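Local coordinates for fusolin (Unidentified entomopoxvirus, PDB 4YN2), which forms the crystalline spindles of an insect poxvirus, enhances its virulence, and probably attacks chitin through a lytic polysaccharide monooxygenase-like domain, at residues A[133-143]-A[178-189]; A[66-74]-A[86-94]. All coordinates share one frame; numbering follows the deposited sequence.

Contact 1. Residues A[133-143]-A[178-189]; sequences ELEFCPTAVHE and LDPRLPYSICDA. With ZN (zinc ion), chain C; EDO (1,2-ethanediol), chain D.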
# COMPACT_ATOMS: atom_id res chain seq x y z
N GLU A 133 12.50 -5.03 -7.89
CA GLU A 133 13.54 -4.25 -7.25
C GLU A 133 12.91 -3.10 -6.49
O GLU A 133 12.50 -2.10 -7.08
CB GLU A 133 14.56 -3.74 -8.23
CG GLU A 133 15.79 -3.23 -7.50
CD GLU A 133 16.82 -2.63 -8.42
OE1 GLU A 133 16.41 -1.88 -9.34
OE2 GLU A 133 18.02 -2.90 -8.24
N LEU A 134 12.82 -3.27 -5.18
CA LEU A 134 12.28 -2.24 -4.30
C LEU A 134 13.26 -1.08 -4.20
O LEU A 134 14.47 -1.31 -4.27
CB LEU A 134 11.98 -2.81 -2.89
CG LEU A 134 10.58 -3.39 -2.70
CD1 LEU A 134 10.27 -4.43 -3.72
CD2 LEU A 134 10.42 -3.96 -1.31
N GLU A 135 12.75 0.15 -4.10
CA GLU A 135 13.59 1.33 -3.90
C GLU A 135 13.15 2.05 -2.64
O GLU A 135 12.01 2.52 -2.58
CB GLU A 135 13.50 2.26 -5.12
CG GLU A 135 14.41 3.49 -5.07
CD GLU A 135 14.04 4.58 -6.06
OE1 GLU A 135 12.85 4.96 -6.11
OE2 GLU A 135 14.95 5.07 -6.77
N PHE A 136 14.01 2.09 -1.61
CA PHE A 136 13.76 2.86 -0.40
C PHE A 136 14.53 4.15 -0.56
O PHE A 136 15.71 4.13 -0.95
CB PHE A 136 14.12 2.10 0.89
CG PHE A 136 13.67 2.80 2.14
CD1 PHE A 136 14.43 3.82 2.70
CD2 PHE A 136 12.48 2.45 2.76
CE1 PHE A 136 14.00 4.48 3.86
CE2 PHE A 136 12.04 3.11 3.91
CZ PHE A 136 12.81 4.11 4.46
N CYS A 137 13.84 5.27 -0.34
CA CYS A 137 14.36 6.62 -0.51
C CYS A 137 14.81 7.16 0.83
O CYS A 137 13.96 7.59 1.61
CB CYS A 137 13.28 7.50 -1.14
SG CYS A 137 13.86 9.14 -1.63
N PRO A 138 16.12 7.11 1.14
CA PRO A 138 16.57 7.59 2.44
C PRO A 138 16.82 9.09 2.43
O PRO A 138 17.45 9.59 1.53
CB PRO A 138 17.87 6.82 2.65
CG PRO A 138 18.44 6.69 1.28
CD PRO A 138 17.27 6.65 0.33
N THR A 139 16.37 9.79 3.45
CA THR A 139 16.63 11.22 3.55
C THR A 139 17.94 11.39 4.40
O THR A 139 18.57 12.44 4.34
CB THR A 139 15.38 11.93 4.03
OG1 THR A 139 15.00 11.43 5.30
CG2 THR A 139 14.21 11.71 3.04
N ALA A 140 18.38 10.32 5.09
CA ALA A 140 19.65 10.24 5.83
C ALA A 140 20.23 8.83 5.69
O ALA A 140 19.47 7.86 5.64
CB ALA A 140 19.43 10.58 7.29
N VAL A 141 21.56 8.71 5.62
CA VAL A 141 22.22 7.41 5.51
C VAL A 141 22.41 6.87 6.92
O VAL A 141 23.24 7.41 7.66
CB VAL A 141 23.57 7.54 4.75
CG1 VAL A 141 24.35 6.23 4.75
CG2 VAL A 141 23.33 8.04 3.33
N HIS A 142 21.65 5.83 7.30
CA HIS A 142 21.76 5.18 8.62
C HIS A 142 22.29 3.78 8.47
O HIS A 142 21.60 2.91 7.95
CB HIS A 142 20.41 5.12 9.35
CG HIS A 142 19.73 6.42 9.55
ND1 HIS A 142 20.43 7.56 9.90
CD2 HIS A 142 18.41 6.71 9.53
CE1 HIS A 142 19.51 8.51 10.01
NE2 HIS A 142 18.28 8.03 9.83
N GLU A 143 23.53 3.56 8.89
CA GLU A 143 24.15 2.26 8.88
C GLU A 143 24.93 2.11 10.18
O GLU A 143 25.47 3.11 10.65
CB GLU A 143 25.06 2.08 7.66
CG GLU A 143 24.28 2.07 6.35
CD GLU A 143 25.09 1.81 5.10
OE1 GLU A 143 24.64 2.23 4.01
OE2 GLU A 143 26.20 1.23 5.21
N LEU A 178 23.64 0.61 -0.69
CA LEU A 178 23.34 2.01 -0.99
C LEU A 178 23.86 2.23 -2.41
O LEU A 178 25.05 2.10 -2.63
CB LEU A 178 24.01 2.92 0.04
CG LEU A 178 23.79 4.41 -0.11
CD1 LEU A 178 22.33 4.78 0.14
CD2 LEU A 178 24.71 5.17 0.83
N ASP A 179 22.96 2.45 -3.38
CA ASP A 179 23.32 2.53 -4.79
C ASP A 179 22.85 3.80 -5.48
O ASP A 179 21.92 4.44 -4.99
CB ASP A 179 22.69 1.34 -5.55
CG ASP A 179 23.29 -0.03 -5.33
OD1 ASP A 179 24.55 -0.13 -5.27
OD2 ASP A 179 22.54 -1.03 -5.40
N PRO A 180 23.39 4.11 -6.68
CA PRO A 180 22.86 5.25 -7.44
C PRO A 180 21.41 5.00 -7.87
O PRO A 180 21.03 3.85 -8.12
CB PRO A 180 23.78 5.32 -8.67
CG PRO A 180 24.97 4.53 -8.32
CD PRO A 180 24.48 3.45 -7.43
N ARG A 181 20.63 6.07 -8.01
CA ARG A 181 19.26 5.95 -8.50
C ARG A 181 19.25 5.55 -9.94
O ARG A 181 20.13 5.97 -10.70
CB ARG A 181 18.51 7.30 -8.41
CG ARG A 181 18.11 7.73 -7.02
CD ARG A 181 17.37 9.06 -7.06
NE ARG A 181 18.23 10.17 -7.46
CZ ARG A 181 17.83 11.43 -7.63
NH1 ARG A 181 16.56 11.76 -7.41
NH2 ARG A 181 18.70 12.36 -8.00
N LEU A 182 18.24 4.80 -10.35
CA LEU A 182 18.07 4.47 -11.75
C LEU A 182 17.34 5.63 -12.45
O LEU A 182 16.73 6.46 -11.77
CB LEU A 182 17.26 3.18 -11.90
CG LEU A 182 17.85 1.95 -11.25
CD1 LEU A 182 16.92 0.78 -11.44
CD2 LEU A 182 19.22 1.62 -11.83
N PRO A 183 17.35 5.70 -13.80
CA PRO A 183 16.61 6.79 -14.47
C PRO A 183 15.11 6.78 -14.16
O PRO A 183 14.53 5.72 -13.97
CB PRO A 183 16.85 6.51 -15.96
CG PRO A 183 18.12 5.71 -15.99
CD PRO A 183 18.02 4.83 -14.78
N TYR A 184 14.49 7.98 -14.08
CA TYR A 184 13.06 8.21 -13.84
C TYR A 184 12.62 7.88 -12.40
O TYR A 184 11.42 7.79 -12.14
CB TYR A 184 12.18 7.45 -14.85
CG TYR A 184 12.58 7.74 -16.27
CD1 TYR A 184 12.49 9.02 -16.80
CD2 TYR A 184 13.15 6.75 -17.07
CE1 TYR A 184 12.90 9.30 -18.10
CE2 TYR A 184 13.59 7.02 -18.36
CZ TYR A 184 13.45 8.30 -18.88
OH TYR A 184 13.84 8.59 -20.17
N SER A 185 13.57 7.80 -11.46
CA SER A 185 13.25 7.58 -10.06
C SER A 185 12.50 8.77 -9.48
O SER A 185 12.88 9.90 -9.73
CB SER A 185 14.53 7.35 -9.26
OG SER A 185 14.26 7.27 -7.87
N ILE A 186 11.44 8.51 -8.71
CA ILE A 186 10.67 9.58 -8.06
C ILE A 186 11.27 9.90 -6.67
O ILE A 186 10.72 10.75 -5.98
CB ILE A 186 9.16 9.27 -7.99
CG1 ILE A 186 8.84 8.01 -7.15
CG2 ILE A 186 8.57 9.16 -9.41
CD1 ILE A 186 7.48 8.06 -6.51
N CYS A 187 12.35 9.20 -6.24
CA CYS A 187 13.02 9.48 -4.97
C CYS A 187 13.75 10.80 -5.11
O CYS A 187 14.42 11.00 -6.11
CB CYS A 187 13.98 8.34 -4.60
SG CYS A 187 15.08 8.70 -3.20
N ASP A 188 13.63 11.70 -4.12
CA ASP A 188 14.30 13.01 -4.17
C ASP A 188 15.72 12.96 -3.54
O ASP A 188 16.42 13.97 -3.61
CB ASP A 188 13.44 14.13 -3.54
CG ASP A 188 12.86 13.87 -2.16
OD1 ASP A 188 13.34 12.94 -1.47
OD2 ASP A 188 11.92 14.59 -1.77
N ALA A 189 16.16 11.80 -3.00
CA ALA A 189 17.51 11.66 -2.44
C ALA A 189 18.51 11.41 -3.56
O ALA A 189 18.13 11.15 -4.69
CB ALA A 189 17.56 10.53 -1.43
ZN ZN C . 16.61 8.92 10.15
C1 EDO D . 20.10 -5.11 -6.12
O1 EDO D . 18.70 -5.08 -6.45
C2 EDO D . 20.31 -5.65 -4.68
O2 EDO D . 19.35 -6.67 -4.38
O HOH W 1 11.11 5.60 -7.95

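Contact 2. Residues A[66-74]-A[86-94]; sequences NEYAALAGP and VVPNYLCAA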
# COMPACT_ATOMS: atom_id res chain seq x y z
N ASN A 66 8.58 10.92 5.85
CA ASN A 66 9.88 10.27 6.03
C ASN A 66 10.15 9.86 7.50
O ASN A 66 11.25 9.39 7.79
CB ASN A 66 11.02 11.16 5.52
CG ASN A 66 11.28 12.40 6.34
OD1 ASN A 66 10.39 12.92 7.01
ND2 ASN A 66 12.49 12.91 6.29
N GLU A 67 9.18 10.05 8.43
CA GLU A 67 9.37 9.71 9.83
C GLU A 67 8.21 8.82 10.36
O GLU A 67 7.71 9.03 11.46
CB GLU A 67 9.55 10.97 10.69
CG GLU A 67 10.19 10.68 12.04
CD GLU A 67 10.47 11.90 12.87
OE1 GLU A 67 11.67 12.19 13.12
OE2 GLU A 67 9.50 12.60 13.25
N TYR A 68 7.85 7.78 9.60
CA TYR A 68 6.87 6.78 10.06
C TYR A 68 7.72 5.80 10.80
O TYR A 68 8.19 4.82 10.23
CB TYR A 68 6.07 6.17 8.90
CG TYR A 68 4.86 6.99 8.55
CD1 TYR A 68 4.93 8.37 8.43
CD2 TYR A 68 3.60 6.41 8.46
CE1 TYR A 68 3.80 9.15 8.17
CE2 TYR A 68 2.46 7.16 8.18
CZ TYR A 68 2.57 8.53 8.02
OH TYR A 68 1.44 9.28 7.75
N ALA A 69 8.07 6.19 12.02
CA ALA A 69 9.07 5.51 12.82
C ALA A 69 8.61 5.16 14.19
O ALA A 69 7.63 5.70 14.69
CB ALA A 69 10.29 6.41 12.93
N ALA A 70 9.34 4.25 14.80
CA ALA A 70 9.12 3.82 16.18
C ALA A 70 10.47 3.45 16.80
O ALA A 70 11.30 2.86 16.11
CB ALA A 70 8.17 2.63 16.21
N LEU A 71 10.68 3.81 18.07
CA LEU A 71 11.92 3.51 18.80
C LEU A 71 11.79 2.16 19.51
O LEU A 71 10.90 2.00 20.34
CB LEU A 71 12.21 4.61 19.84
CG LEU A 71 12.34 6.02 19.31
CD1 LEU A 71 12.65 6.99 20.44
CD2 LEU A 71 13.41 6.11 18.23
N ALA A 72 12.64 1.19 19.15
CA ALA A 72 12.62 -0.13 19.76
C ALA A 72 13.66 -0.30 20.88
O ALA A 72 13.54 -1.25 21.65
CB ALA A 72 12.86 -1.20 18.70
N GLY A 73 14.65 0.56 20.96
CA GLY A 73 15.68 0.42 21.98
C GLY A 73 16.68 -0.66 21.60
O GLY A 73 16.70 -1.11 20.45
N PRO A 74 17.51 -1.11 22.56
CA PRO A 74 18.57 -2.08 22.22
C PRO A 74 18.10 -3.47 21.77
O PRO A 74 18.86 -4.16 21.09
CB PRO A 74 19.38 -2.21 23.53
CG PRO A 74 18.99 -1.08 24.36
CD PRO A 74 17.62 -0.66 23.96
N VAL A 86 6.52 -2.11 20.62
CA VAL A 86 6.99 -1.05 19.73
C VAL A 86 5.95 -0.69 18.67
O VAL A 86 5.62 0.49 18.53
CB VAL A 86 8.33 -1.42 19.07
CG1 VAL A 86 8.90 -0.24 18.29
CG2 VAL A 86 9.33 -1.89 20.13
N VAL A 87 5.51 -1.66 17.86
CA VAL A 87 4.47 -1.41 16.85
C VAL A 87 3.38 -2.47 17.06
O VAL A 87 3.24 -3.38 16.24
CB VAL A 87 5.01 -1.35 15.40
CG1 VAL A 87 3.91 -0.88 14.44
CG2 VAL A 87 6.22 -0.43 15.30
N PRO A 88 2.66 -2.41 18.19
CA PRO A 88 1.63 -3.43 18.44
C PRO A 88 0.39 -3.27 17.58
O PRO A 88 -0.29 -4.26 17.31
CB PRO A 88 1.29 -3.23 19.92
CG PRO A 88 1.56 -1.81 20.19
CD PRO A 88 2.72 -1.43 19.30
N ASN A 89 0.07 -2.04 17.20
CA ASN A 89 -1.10 -1.70 16.42
C ASN A 89 -0.77 -0.54 15.51
O ASN A 89 0.32 0.03 15.62
CB ASN A 89 -2.23 -1.29 17.36
CG ASN A 89 -2.57 -2.29 18.43
OD1 ASN A 89 -2.33 -2.05 19.62
ND2 ASN A 89 -3.19 -3.39 18.04
N TYR A 90 -1.73 -0.14 14.66
CA TYR A 90 -1.58 0.98 13.74
C TYR A 90 -0.30 0.82 12.94
O TYR A 90 0.53 1.72 12.90
CB TYR A 90 -1.61 2.31 14.51
CG TYR A 90 -2.89 2.51 15.27
CD1 TYR A 90 -4.07 2.79 14.61
CD2 TYR A 90 -2.93 2.42 16.66
CE1 TYR A 90 -5.26 3.01 15.30
CE2 TYR A 90 -4.12 2.61 17.36
CZ TYR A 90 -5.28 2.91 16.68
OH TYR A 90 -6.48 3.12 17.34
N LEU A 91 -0.14 -0.36 12.32
CA LEU A 91 1.11 -0.71 11.64
C LEU A 91 1.49 0.28 10.53
O LEU A 91 2.66 0.66 10.47
CB LEU A 91 1.08 -2.13 11.08
CG LEU A 91 1.57 -3.20 12.06
CD1 LEU A 91 0.66 -3.28 13.28
CD2 LEU A 91 1.70 -4.54 11.39
N CYS A 92 0.53 0.73 9.71
CA CYS A 92 0.84 1.67 8.64
C CYS A 92 1.19 3.08 9.15
O CYS A 92 1.62 3.90 8.34
CB CYS A 92 -0.29 1.72 7.61
SG CYS A 92 -0.65 0.12 6.86
N ALA A 93 1.00 3.35 10.46
CA ALA A 93 1.37 4.60 11.14
C ALA A 93 2.66 4.41 11.92
O ALA A 93 3.06 5.34 12.62
CB ALA A 93 0.25 4.97 12.11
N ALA A 94 3.26 3.20 11.87
CA ALA A 94 4.38 2.78 12.71
C ALA A 94 3.99 2.92 14.21
O ALA A 94 4.83 3.27 15.04
CB ALA A 94 5.64 3.56 12.38
O HOH W 2 5.42 7.08 13.38
O HOH W 3 5.69 5.46 16.55

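Contact 1. Residues A[133-143]-A[178-189]
Cys137 and Cys187 both hold SG anti to the backbone N, chi1 -172° and 170°, which turns the sulfurs together to close the disulfide, SG of Cys137 2.0 Å from SG of Cys187. Glu135, with a similar first torsion and an extended chain, sends its carboxylate alongside this bridge to the 182-185 turn. There Ser185 OG donates to the syn lone pair of Glu135 OE2 at 2.6 Å and also accepts from Cys187 N at 3.2 Å, an ST turn. One water donates to Glu135 OE1 and accepts from Ile186 N, while Ser5 OG is hydrogen-bonded to the same OE1, so both oxygens of the buried carboxylate are held. Arg181 bends back to bond NH1 to Cys187 O at 2.6 Å, with the oxygen at the guanidinium edge, close to its plane. CB of Ala189 lies 4.0 Å from SG of Cys137, comes closer still to Pro138 O, and touches CD of its ring. CD2 of Leu178 meets CG2 of Val141 at 4.0 Å, the side chains crossing at about a right angle. Next to Val141, His142 NE2 binds zinc with His1, whose amino N is also a ligand, the histidine-brace arrangement of lytic polysaccharide monooxygenases.

Contact 2. Residues A[66-74]-A[86-94]
The Tyr68 ring meets the 3-10 segment 91-93 with its edge: Cys92 O lies in the ring plane, 3.2 Å from CD2 and 3.4 Å from CE2 of Tyr68, so the aromatic C-H side faces a carbonyl oxygen. Ala93 CA approaches the same CD2-CE2 side obliquely. At the far end of the ring the hydroxyl is hydrogen-bonded to Glu61 O, which ties the tyrosine to helix 51-63. Tyr68 is also the centre of an inverse gamma turn, and the Ala94 methyl presses on its backbone, with CB of Ala94 3.4 Å from Tyr68 C. Strand 69-71 follows; it pairs antiparallel with strand 220-231 at the edge of the mixed sheet in this lytic polysaccharide monooxygenase-like domain, and the disulfide from Cys92 to Cys225 fastens the facing loop to the same strand. No direct hydrogen bond joins the two segments. Instead, two waters donate to Ala69 O, one reaching Ala93 O at 3.0 Å and the other Ala94 O at 2.8 Å. Beyond them the contact is apolar: CB of Ala70 meets CG1 of Val86 at 3.6 Å and CG2 of Val87 at 3.7 Å. With CG1 of Val86 anti to the backbone N (chi1 -172°), its two methyls divide their work, CG1 touching Ala70 and Leu71 O, CG2 meeting Ala72 CA at 3.7 Å.

Contact 2 is mostly buried, whereas contact 1 is only partly so, its disulfide and carboxylate covered but the 182-185 turn largely exposed. Contact 1 spans two strands of the antiparallel four-stranded sheet, 129-138 and 178-180, with 191-200 between them, and the loop after 178-180; contact 2 sets edge strand 69-71 of the mixed sheet against a loop. Contact 1 relies on a covalent bridge and a directly bonded carboxylate; contact 2 on small apolar side chains and bridging waters, with its disulfide running to strand 220-231. The two meet at a probable hydrogen bond, Thr139 OG1 to Asn66 ND2 3.1 Å. Both adjoin the zinc site, through ligand His142 and through Glu67, hydrogen-bonded to His1.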